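Local structure of heme-binding protein A (Haemophilus parasuis 29755, 3TPA) at residues A58-I63 against T71-Q76; L283-V288 against A343-P348; F99-Q104 against L162-K167. The protein probably binds glutathione in the periplasm as the solute-binding protein of a transport system, despite its name as a heme-binding protein. The protein carries 1 engineered substitution. All blocks are in the same frame, centred on the assembly; numbering follows the deposited sequence.

Contact 1 of 3, residues A58-I63 against T71-Q76; sequences AERWEI and TFYLRQ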
loop_
_atom_site.group_PDB
_atom_site.type_symbol
_atom_site.label_atom_id
_atom_site.label_comp_id
_atom_site.label_asym_id
_atom_site.label_seq_id
_atom_site.Cartn_x
_atom_site.Cartn_y
_atom_site.Cartn_z
ATOM N N ALA A 58 -17.429 -9.913 9.793
ATOM C CA ALA A 58 -17.378 -10.344 11.179
ATOM C C ALA A 58 -17.968 -9.229 12.037
ATOM O O ALA A 58 -17.483 -8.093 12.011
ATOM C CB ALA A 58 -15.945 -10.647 11.613
ATOM N N GLU A 59 -19.027 -9.541 12.780
ATOM C CA GLU A 59 -19.649 -8.533 13.625
ATOM C C GLU A 59 -18.727 -8.265 14.801
ATOM O O GLU A 59 -18.695 -7.163 15.338
ATOM C CB GLU A 59 -21.033 -8.988 14.099
ATOM C CG GLU A 59 -21.012 -10.203 14.998
ATOM C CD GLU A 59 -22.405 -10.760 15.239
ATOM O OE1 GLU A 59 -23.396 -10.108 14.834
ATOM O OE2 GLU A 59 -22.509 -11.855 15.829
ATOM N N ARG A 60 -17.971 -9.281 15.195
ATOM C CA ARG A 60 -16.959 -9.106 16.230
ATOM C C ARG A 60 -15.897 -10.191 16.129
ATOM O O ARG A 60 -16.066 -11.166 15.399
ATOM C CB ARG A 60 -17.593 -9.083 17.621
ATOM C CG ARG A 60 -18.243 -10.376 18.038
ATOM C CD ARG A 60 -18.677 -10.342 19.511
ATOM N NE ARG A 60 -19.004 -11.690 19.957
ATOM C CZ ARG A 60 -18.188 -12.467 20.659
ATOM N NH1 ARG A 60 -16.998 -12.016 21.033
ATOM N NH2 ARG A 60 -18.572 -13.691 20.995
ATOM N N TRP A 61 -14.791 -10.005 16.838
ATOM C CA TRP A 61 -13.714 -10.991 16.826
ATOM C C TRP A 61 -12.962 -10.991 18.146
ATOM O O TRP A 61 -12.983 -10.001 18.884
ATOM C CB TRP A 61 -12.745 -10.754 15.657
ATOM C CG TRP A 61 -11.968 -9.470 15.732
ATOM C CD1 TRP A 61 -10.687 -9.309 16.183
ATOM C CD2 TRP A 61 -12.423 -8.171 15.347
ATOM N NE1 TRP A 61 -10.321 -7.988 16.101
ATOM C CE2 TRP A 61 -11.369 -7.269 15.594
ATOM C CE3 TRP A 61 -13.624 -7.679 14.830
ATOM C CZ2 TRP A 61 -11.481 -5.912 15.337
ATOM C CZ3 TRP A 61 -13.733 -6.340 14.577
ATOM C CH2 TRP A 61 -12.671 -5.467 14.831
ATOM N N GLU A 62 -12.316 -12.118 18.433
ATOM C CA GLU A 62 -11.523 -12.292 19.636
ATOM C C GLU A 62 -10.140 -12.805 19.254
ATOM O O GLU A 62 -9.992 -13.586 18.310
ATOM C CB GLU A 62 -12.189 -13.310 20.557
ATOM C CG GLU A 62 -13.589 -12.924 20.996
ATOM C CD GLU A 62 -14.278 -14.039 21.764
ATOM O OE1 GLU A 62 -13.937 -15.219 21.536
ATOM O OE2 GLU A 62 -15.160 -13.737 22.597
ATOM N N ILE A 63 -9.127 -12.367 19.989
ATOM C CA ILE A 63 -7.775 -12.863 19.777
ATOM C C ILE A 63 -7.289 -13.479 21.080
ATOM O O ILE A 63 -7.365 -12.855 22.136
ATOM C CB ILE A 63 -6.823 -11.752 19.317
ATOM C CG1 ILE A 63 -7.335 -11.129 18.017
ATOM C CG2 ILE A 63 -5.410 -12.306 19.121
ATOM C CD1 ILE A 63 -6.779 -9.736 17.696
ATOM N N THR A 71 -10.634 -15.550 16.226
ATOM C CA THR A 71 -11.977 -16.113 16.076
ATOM C C THR A 71 -12.929 -15.038 15.611
ATOM O O THR A 71 -13.115 -14.044 16.299
ATOM C CB THR A 71 -12.519 -16.690 17.393
ATOM O OG1 THR A 71 -11.560 -17.588 17.951
ATOM C CG2 THR A 71 -13.834 -17.437 17.148
ATOM N N PHE A 72 -13.515 -15.234 14.435
ATOM C CA PHE A 72 -14.411 -14.245 13.842
ATOM C C PHE A 72 -15.822 -14.752 13.940
ATOM O O PHE A 72 -16.108 -15.864 13.512
ATOM C CB PHE A 72 -14.061 -14.006 12.369
ATOM C CG PHE A 72 -12.700 -13.433 12.177
ATOM C CD1 PHE A 72 -12.501 -12.057 12.218
ATOM C CD2 PHE A 72 -11.612 -14.266 12.001
ATOM C CE1 PHE A 72 -11.234 -11.530 12.077
ATOM C CE2 PHE A 72 -10.341 -13.749 11.861
ATOM C CZ PHE A 72 -10.149 -12.384 11.900
ATOM N N TYR A 73 -16.693 -13.937 14.526
ATOM C CA TYR A 73 -18.119 -14.251 14.621
ATOM C C TYR A 73 -18.878 -13.473 13.546
ATOM O O TYR A 73 -18.941 -12.253 13.580
ATOM C CB TYR A 73 -18.655 -13.914 16.018
ATOM C CG TYR A 73 -17.900 -14.628 17.115
ATOM C CD1 TYR A 73 -18.206 -15.936 17.456
ATOM C CD2 TYR A 73 -16.869 -14.000 17.793
ATOM C CE1 TYR A 73 -17.509 -16.603 18.459
ATOM C CE2 TYR A 73 -16.162 -14.653 18.796
ATOM C CZ TYR A 73 -16.485 -15.952 19.118
ATOM O OH TYR A 73 -15.778 -16.587 20.109
ATOM N N LEU A 74 -19.453 -14.199 12.599
ATOM C CA LEU A 74 -20.018 -13.593 11.400
ATOM C C LEU A 74 -21.390 -12.941 11.603
ATOM O O LEU A 74 -22.275 -13.508 12.234
ATOM C CB LEU A 74 -20.085 -14.627 10.276
ATOM C CG LEU A 74 -18.797 -15.404 9.964
ATOM C CD1 LEU A 74 -19.038 -16.417 8.868
ATOM C CD2 LEU A 74 -17.644 -14.462 9.568
ATOM N N ARG A 75 -21.533 -11.737 11.056
ATOM C CA ARG A 75 -22.804 -11.007 10.950
ATOM C C ARG A 75 -23.863 -11.909 10.326
ATOM O O ARG A 75 -23.588 -12.614 9.358
ATOM C CB ARG A 75 -22.581 -9.800 10.025
ATOM C CG ARG A 75 -23.682 -8.785 9.976
ATOM C CD ARG A 75 -23.204 -7.533 9.225
ATOM N NE ARG A 75 -21.961 -7.015 9.802
ATOM C CZ ARG A 75 -21.898 -6.227 10.874
ATOM N NH1 ARG A 75 -20.722 -5.812 11.330
ATOM N NH2 ARG A 75 -23.012 -5.859 11.497
ATOM N N GLN A 76 -25.082 -11.879 10.845
ATOM C CA GLN A 76 -26.122 -12.739 10.276
ATOM C C GLN A 76 -26.977 -12.026 9.228
ATOM O O GLN A 76 -27.055 -10.805 9.217
ATOM C CB GLN A 76 -26.993 -13.333 11.380
ATOM C CG GLN A 76 -26.216 -14.200 12.337
ATOM C CD GLN A 76 -27.080 -15.261 12.949
ATOM O OE1 GLN A 76 -27.023 -16.419 12.548
ATOM N NE2 GLN A 76 -27.897 -14.877 13.924
HETATM O O HOH W 1 -25.529 -10.003 13.266
HETATM O O HOH W 2 -22.214 -14.343 14.966
HETATM O O HOH W 3 -9.615 -16.439 19.342
#

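Contact 2 of 3, residues L283-V288 against A343-P348; sequences LNNVKV and AEAGYP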
loop_
_atom_site.group_PDB
_atom_site.type_symbol
_atom_site.label_atom_id
_atom_site.label_comp_id
_atom_site.label_asym_id
_atom_site.label_seq_id
_atom_site.Cartn_x
_atom_site.Cartn_y
_atom_site.Cartn_z
ATOM N N LEU A 283 31.329 3.228 3.727
ATOM C CA LEU A 283 29.935 3.269 4.162
ATOM C C LEU A 283 29.668 2.411 5.401
ATOM O O LEU A 283 28.598 2.496 6.001
ATOM C CB LEU A 283 29.021 2.836 3.013
ATOM C CG LEU A 283 29.123 3.692 1.735
ATOM C CD1 LEU A 283 28.091 3.236 0.718
ATOM C CD2 LEU A 283 28.926 5.167 2.041
ATOM N N ASN A 284 30.629 1.566 5.770
ATOM C CA ASN A 284 30.515 0.774 7.005
ATOM C C ASN A 284 30.684 1.629 8.258
ATOM O O ASN A 284 30.390 1.205 9.372
ATOM C CB ASN A 284 31.537 -0.370 7.027
ATOM C CG ASN A 284 31.458 -1.185 8.301
ATOM O OD1 ASN A 284 32.256 -0.994 9.220
ATOM N ND2 ASN A 284 30.477 -2.084 8.374
ATOM N N ASN A 285 31.148 2.849 8.047
ATOM C CA ASN A 285 31.487 3.769 9.114
ATOM C C ASN A 285 30.325 4.709 9.423
ATOM O O ASN A 285 29.911 5.501 8.592
ATOM C CB ASN A 285 32.727 4.549 8.692
ATOM C CG ASN A 285 33.195 5.516 9.741
ATOM O OD1 ASN A 285 32.410 6.281 10.288
ATOM N ND2 ASN A 285 34.492 5.497 10.021
ATOM N N VAL A 286 29.793 4.622 10.630
ATOM C CA VAL A 286 28.566 5.354 10.954
ATOM C C VAL A 286 28.716 6.868 10.777
ATOM O O VAL A 286 27.779 7.554 10.364
ATOM C CB VAL A 286 28.086 5.033 12.388
ATOM C CG1 VAL A 286 29.163 5.387 13.381
ATOM C CG2 VAL A 286 26.806 5.789 12.712
ATOM N N LYS A 287 29.886 7.402 11.112
ATOM C CA LYS A 287 30.085 8.836 10.987
ATOM C C LYS A 287 30.076 9.234 9.517
ATOM O O LYS A 287 29.596 10.299 9.165
ATOM C CB LYS A 287 31.371 9.288 11.685
ATOM C CG LYS A 287 31.354 9.071 13.225
ATOM C CD LYS A 287 32.582 9.703 13.885
ATOM C CE LYS A 287 32.744 9.289 15.353
ATOM N NZ LYS A 287 33.951 9.967 15.950
ATOM N N VAL A 288 30.598 8.370 8.653
ATOM C CA VAL A 288 30.538 8.663 7.230
ATOM C C VAL A 288 29.097 8.714 6.759
ATOM O O VAL A 288 28.711 9.623 6.014
ATOM C CB VAL A 288 31.338 7.655 6.384
ATOM C CG1 VAL A 288 31.012 7.834 4.907
ATOM C CG2 VAL A 288 32.828 7.842 6.625
ATOM N N ALA A 343 36.172 14.214 8.078
ATOM C CA ALA A 343 37.534 14.297 8.612
ATOM C C ALA A 343 37.623 13.484 9.898
ATOM O O ALA A 343 38.497 12.637 10.062
ATOM C CB ALA A 343 37.925 15.770 8.871
ATOM N N GLU A 344 36.696 13.745 10.807
ATOM C CA GLU A 344 36.590 12.991 12.047
ATOM C C GLU A 344 36.610 11.473 11.838
ATOM O O GLU A 344 37.240 10.748 12.604
ATOM C CB GLU A 344 35.330 13.408 12.805
ATOM C CG GLU A 344 35.220 12.809 14.181
ATOM C CD GLU A 344 34.092 13.411 14.992
ATOM O OE1 GLU A 344 33.642 14.531 14.678
ATOM O OE2 GLU A 344 33.656 12.766 15.962
ATOM N N ALA A 345 35.921 10.999 10.802
ATOM C CA ALA A 345 35.836 9.566 10.516
ATOM C C ALA A 345 37.104 9.028 9.849
ATOM O O ALA A 345 37.203 7.836 9.580
ATOM C CB ALA A 345 34.605 9.265 9.640
ATOM N N GLY A 346 38.066 9.907 9.581
ATOM C CA GLY A 346 39.340 9.503 8.997
ATOM C C GLY A 346 39.459 9.729 7.498
ATOM O O GLY A 346 40.332 9.170 6.832
ATOM N N TYR A 347 38.579 10.560 6.965
ATOM C CA TYR A 347 38.553 10.837 5.531
ATOM C C TYR A 347 38.655 12.328 5.252
ATOM O O TYR A 347 37.654 12.961 4.954
ATOM C CB TYR A 347 37.266 10.283 4.911
ATOM C CG TYR A 347 37.164 8.788 5.045
ATOM C CD1 TYR A 347 37.787 7.945 4.131
ATOM C CD2 TYR A 347 36.464 8.212 6.093
ATOM C CE1 TYR A 347 37.707 6.574 4.251
ATOM C CE2 TYR A 347 36.381 6.842 6.223
ATOM C CZ TYR A 347 37.005 6.026 5.297
ATOM O OH TYR A 347 36.931 4.656 5.425
ATOM N N PRO A 348 39.870 12.892 5.344
ATOM C CA PRO A 348 40.043 14.332 5.106
ATOM C C PRO A 348 39.891 14.706 3.630
ATOM O O PRO A 348 39.538 15.844 3.320
ATOM C CB PRO A 348 41.474 14.599 5.589
ATOM C CG PRO A 348 42.174 13.292 5.459
ATOM C CD PRO A 348 41.134 12.233 5.727
HETATM O O HOH W 4 36.075 3.699 8.012
HETATM O O HOH W 5 35.896 8.682 14.563
#

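Contact 3 of 3, residues F99-Q104 against L162-K167; sequences FSFQRQ and LSIYSK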
loop_
_atom_site.group_PDB
_atom_site.type_symbol
_atom_site.label_atom_id
_atom_site.label_comp_id
_atom_site.label_asym_id
_atom_site.label_seq_id
_atom_site.Cartn_x
_atom_site.Cartn_y
_atom_site.Cartn_z
ATOM N N PHE A 99 -13.758 -20.890 1.949
ATOM C CA PHE A 99 -13.516 -20.927 0.502
ATOM C C PHE A 99 -12.558 -19.806 0.040
ATOM O O PHE A 99 -11.606 -20.044 -0.723
ATOM C CB PHE A 99 -14.849 -20.823 -0.269
ATOM C CG PHE A 99 -14.682 -20.717 -1.761
ATOM C CD1 PHE A 99 -14.676 -21.854 -2.553
ATOM C CD2 PHE A 99 -14.517 -19.475 -2.369
ATOM C CE1 PHE A 99 -14.518 -21.759 -3.918
ATOM C CE2 PHE A 99 -14.360 -19.367 -3.740
ATOM C CZ PHE A 99 -14.357 -20.510 -4.517
ATOM N N SER A 100 -12.811 -18.582 0.499
ATOM C CA SER A 100 -12.082 -17.425 -0.021
ATOM C C SER A 100 -10.603 -17.462 0.380
ATOM O O SER A 100 -9.730 -17.127 -0.411
ATOM C CB SER A 100 -12.743 -16.133 0.455
ATOM O OG SER A 100 -14.115 -16.127 0.084
ATOM N N PHE A 101 -10.336 -17.889 1.612
ATOM C CA PHE A 101 -8.969 -18.073 2.090
ATOM C C PHE A 101 -8.315 -19.275 1.432
ATOM O O PHE A 101 -7.173 -19.202 0.968
ATOM C CB PHE A 101 -8.950 -18.256 3.616
ATOM C CG PHE A 101 -8.964 -16.962 4.377
ATOM C CD1 PHE A 101 -7.811 -16.485 4.971
ATOM C CD2 PHE A 101 -10.119 -16.195 4.453
ATOM C CE1 PHE A 101 -7.822 -15.296 5.667
ATOM C CE2 PHE A 101 -10.130 -15.001 5.141
ATOM C CZ PHE A 101 -8.986 -14.547 5.743
ATOM N N GLN A 102 -9.038 -20.391 1.406
ATOM C CA GLN A 102 -8.429 -21.652 0.998
ATOM C C GLN A 102 -8.139 -21.743 -0.504
ATOM O O GLN A 102 -7.196 -22.405 -0.903
ATOM C CB GLN A 102 -9.250 -22.852 1.508
ATOM C CG GLN A 102 -9.144 -23.069 3.044
ATOM C CD GLN A 102 -7.720 -23.169 3.515
ATOM O OE1 GLN A 102 -7.248 -22.331 4.278
ATOM N NE2 GLN A 102 -7.022 -24.198 3.064
ATOM N N ARG A 103 -8.932 -21.070 -1.333
ATOM C CA ARG A 103 -8.643 -21.025 -2.763
ATOM C C ARG A 103 -7.186 -20.606 -2.922
ATOM O O ARG A 103 -6.447 -21.129 -3.764
ATOM C CB ARG A 103 -9.543 -20.023 -3.487
ATOM C CG ARG A 103 -9.214 -19.890 -4.966
ATOM C CD ARG A 103 -9.878 -18.684 -5.624
ATOM N NE ARG A 103 -9.549 -18.657 -7.047
ATOM C CZ ARG A 103 -10.115 -17.867 -7.944
ATOM N NH1 ARG A 103 -11.063 -17.005 -7.588
ATOM N NH2 ARG A 103 -9.731 -17.951 -9.206
ATOM N N GLN A 104 -6.782 -19.688 -2.053
ATOM C CA GLN A 104 -5.463 -19.100 -2.091
ATOM C C GLN A 104 -4.401 -19.959 -1.419
ATOM O O GLN A 104 -3.348 -20.183 -1.993
ATOM C CB GLN A 104 -5.500 -17.701 -1.457
ATOM C CG GLN A 104 -6.611 -16.814 -2.078
ATOM C CD GLN A 104 -6.475 -15.357 -1.725
ATOM O OE1 GLN A 104 -5.400 -14.773 -1.839
ATOM N NE2 GLN A 104 -7.573 -14.753 -1.300
ATOM N N LEU A 162 -8.449 -10.234 0.415
ATOM C CA LEU A 162 -9.212 -11.143 1.284
ATOM C C LEU A 162 -10.716 -10.841 1.290
ATOM O O LEU A 162 -11.419 -11.123 2.253
ATOM C CB LEU A 162 -8.596 -11.204 2.698
ATOM C CG LEU A 162 -7.222 -11.888 2.687
ATOM C CD1 LEU A 162 -6.554 -11.848 4.074
ATOM C CD2 LEU A 162 -7.315 -13.356 2.205
ATOM N N SER A 163 -11.200 -10.275 0.190
ATOM C CA SER A 163 -12.634 -10.111 -0.031
ATOM C C SER A 163 -13.305 -11.469 0.011
ATOM O O SER A 163 -12.725 -12.470 -0.417
ATOM C CB SER A 163 -12.891 -9.484 -1.393
ATOM O OG SER A 163 -12.478 -8.133 -1.411
ATOM N N ILE A 164 -14.530 -11.509 0.523
ATOM C CA ILE A 164 -15.222 -12.783 0.675
ATOM C C ILE A 164 -16.137 -13.031 -0.520
ATOM O O ILE A 164 -17.061 -12.248 -0.784
ATOM C CB ILE A 164 -16.021 -12.826 1.989
ATOM C CG1 ILE A 164 -15.101 -12.573 3.194
ATOM C CG2 ILE A 164 -16.763 -14.149 2.134
ATOM C CD1 ILE A 164 -13.931 -13.526 3.300
ATOM N N TYR A 165 -15.837 -14.108 -1.247
ATOM C CA TYR A 165 -16.627 -14.583 -2.372
ATOM C C TYR A 165 -17.729 -15.540 -1.907
ATOM O O TYR A 165 -17.756 -15.988 -0.762
ATOM C CB TYR A 165 -15.738 -15.381 -3.319
ATOM C CG TYR A 165 -14.658 -14.598 -4.041
ATOM C CD1 TYR A 165 -14.680 -14.464 -5.435
ATOM C CD2 TYR A 165 -13.618 -13.998 -3.338
ATOM C CE1 TYR A 165 -13.676 -13.751 -6.109
ATOM C CE2 TYR A 165 -12.628 -13.296 -3.991
ATOM C CZ TYR A 165 -12.656 -13.173 -5.374
ATOM O OH TYR A 165 -11.652 -12.464 -6.004
ATOM N N SER A 166 -18.629 -15.870 -2.826
ATOM C CA SER A 166 -19.730 -16.758 -2.523
ATOM C C SER A 166 -19.358 -18.175 -2.934
ATOM O O SER A 166 -19.101 -18.429 -4.098
ATOM C CB SER A 166 -20.974 -16.335 -3.297
ATOM O OG SER A 166 -21.933 -17.385 -3.292
ATOM N N LYS A 167 -19.324 -19.098 -1.985
ATOM C CA LYS A 167 -19.057 -20.485 -2.340
ATOM C C LYS A 167 -20.249 -21.091 -3.074
ATOM O O LYS A 167 -20.078 -21.937 -3.940
ATOM C CB LYS A 167 -18.695 -21.322 -1.105
ATOM C CG LYS A 167 -18.362 -22.783 -1.439
ATOM C CD LYS A 167 -18.071 -23.580 -0.167
ATOM C CE LYS A 167 -17.447 -24.940 -0.476
ATOM N NZ LYS A 167 -18.323 -25.849 -1.249
#

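Contact 1 of 3, residues A58-I63 against T71-Q76
The guanidinium of Arg-60 lies flat on one face of the Tyr-73 ring, the two planes only 18° apart and their centres 3.9 Å from each other. It sits off-centre: NH2 hangs over the rim of the ring, 3.4 Å from CE2 of Tyr-73, giving a stacked cation-pi pair. The same ring is met at its edge by Glu-62, whose carboxylate stands nearly perpendicular to it, and the hydroxyl OH of Tyr-73 donates to OE1 of Glu-62 at 2.7 Å, reaching it from above the carboxylate plane. The other oxygen, Glu-62 OE2, takes a straight bond in the guanidinium plane from Arg-60 NH1 at 3.0 Å. Arginine, glutamate and tyrosine thus form a closed triangle, which restrains the guanidinium's rotation and probably helps keep Glu-62 ionised.

What brings these groups together is an antiparallel hairpin, strand 53-63 with strand 69-74, carrying a classic beta bulge: Glu-59 and Arg-60 both face Tyr-73. N of Glu-59 donates to O of Tyr-73 at 2.8 Å, and N of Tyr-73 to O of Arg-60. Farther along, Glu-62 and Thr-71 form a hydrogen-bonded pair through both of their backbone bonds.

On the other face of the sheet CB of Trp-61 packs 3.7 Å from CD1 of Phe-72, and CB of Ala-58 comes to the same atom near the plane of the phenyl ring. With CG of Trp-61 between its backbone N and carbonyl carbon (chi1 66°), the indole leads away from strand 71-74 to Val-53 and Pro-55, its plane 30° from the Phe-72 ring and slid until the two barely overlap; Ile-154 of helix 153-156 touches both. At the bulge, one water joins Glu-59 OE2 to O of Leu-74, while Arg-75 turns its NE to O of Gly-56.

Contact 2 of 3, residues L283-V288 against A343-P348
The extended chain of Lys-287 runs roughly perpendicular to that of Glu-344, also extended, and the two meet where NZ of the lysine gives a 2.8 Å salt bridge to OE2 of the glutamate. The ammonium arrives on the anti side of that oxygen, 22° out of the carboxylate plane. A water accepts from NZ and donates to the backbone O of Glu-344, so the lysine reaches the end of helix 335-344 directly through the carboxylate and, by way of the water, at the backbone.

Lower on the same chain, CB of Lys-287 rests 3.8 Å from CB of Ala-345, a methyl that also meets CG2 of Val-288 and the amide of Asn-285. The contact sets the first turn of helix 286-294 against the end of helix 335-344. Asn-285 is the N-cap of the former: with CG anti to the backbone N (chi1 -179°), its OD1 accepts from N of Val-288 at 3.2 Å, the donor standing above the carbonyl plane, and, weakly, from N of Lys-287. The latter helix closes in a Schellman motif at Gly-346, whose positive phi turns the chain so that Tyr-347 comes back toward the cap.

Val-288 lies crosswise to Tyr-347, its CG2 touching CD2 of the ring at 3.7 Å. ND2 of Asn-285 lies at the edge of that ring, and one water links ND2 to OH of Tyr-347.

Contact 3 of 3, residues F99-Q104 against L162-K167
Ser-100 of helix 94-105 points at the irregular chain 162-167 that runs past it, a buried helix-to-loop contact within a family 5 solute-binding protein. Its CB lies 3.8 Å from O of Ser-163 and also touches CD1 of Ile-164. One bond on, OG sits beside the backbone N of its own residue (chi1 -55°), from where it accepts from N of Tyr-165 at 3.0 Å with an N-H...O angle of 149°, and passes 3.6 Å from CA of Ile-164. OG is also hydrogen-bonded to O of Asp-96 one turn earlier, so the hydroxyl ties the loop to the helix backbone.

CA of Lys-167 lies over one face of the Phe-99 ring, and its CG touches CD1; the lysine's NZ goes on to a salt bridge with Asp-171. Arg-103 comes near the Tyr-165 ring, but its NH1 forms a salt bridge with Asp-183, and the tyrosine OH is hydrogen-bonded to OG of Ser-22. Leu-162 is set nearly square to Phe-101, its CD2 4.1 Å from the ring centroid and 13° off the normal, a CH-pi contact, while the same methyl touches, at 3.8 Å, NE2 of Gln-104, whose hydrogen bond goes to O of Phe-161.

Contacts 1 and 3 are neighbours on one side of the molecule, with centres 16 Å apart and nearest atoms about 6 Å apart, whereas contact 2 lies across the chain's centre, its own centre 55 Å from that of contact 1 and 54 Å from that of contact 3. Along the chain they come in the order 1, 3, 2. Helix 94-105 of contact 3 is the next regular element after strand 69-74 of contact 1, and its Phe-101 touches strand 131-136, an edge of the antiparallel sheet holding the contact 1 hairpin. Contact 2 joins two helices in the distant part of the protein, consistent with the separate lobes of this family, between which the ligand is usually held.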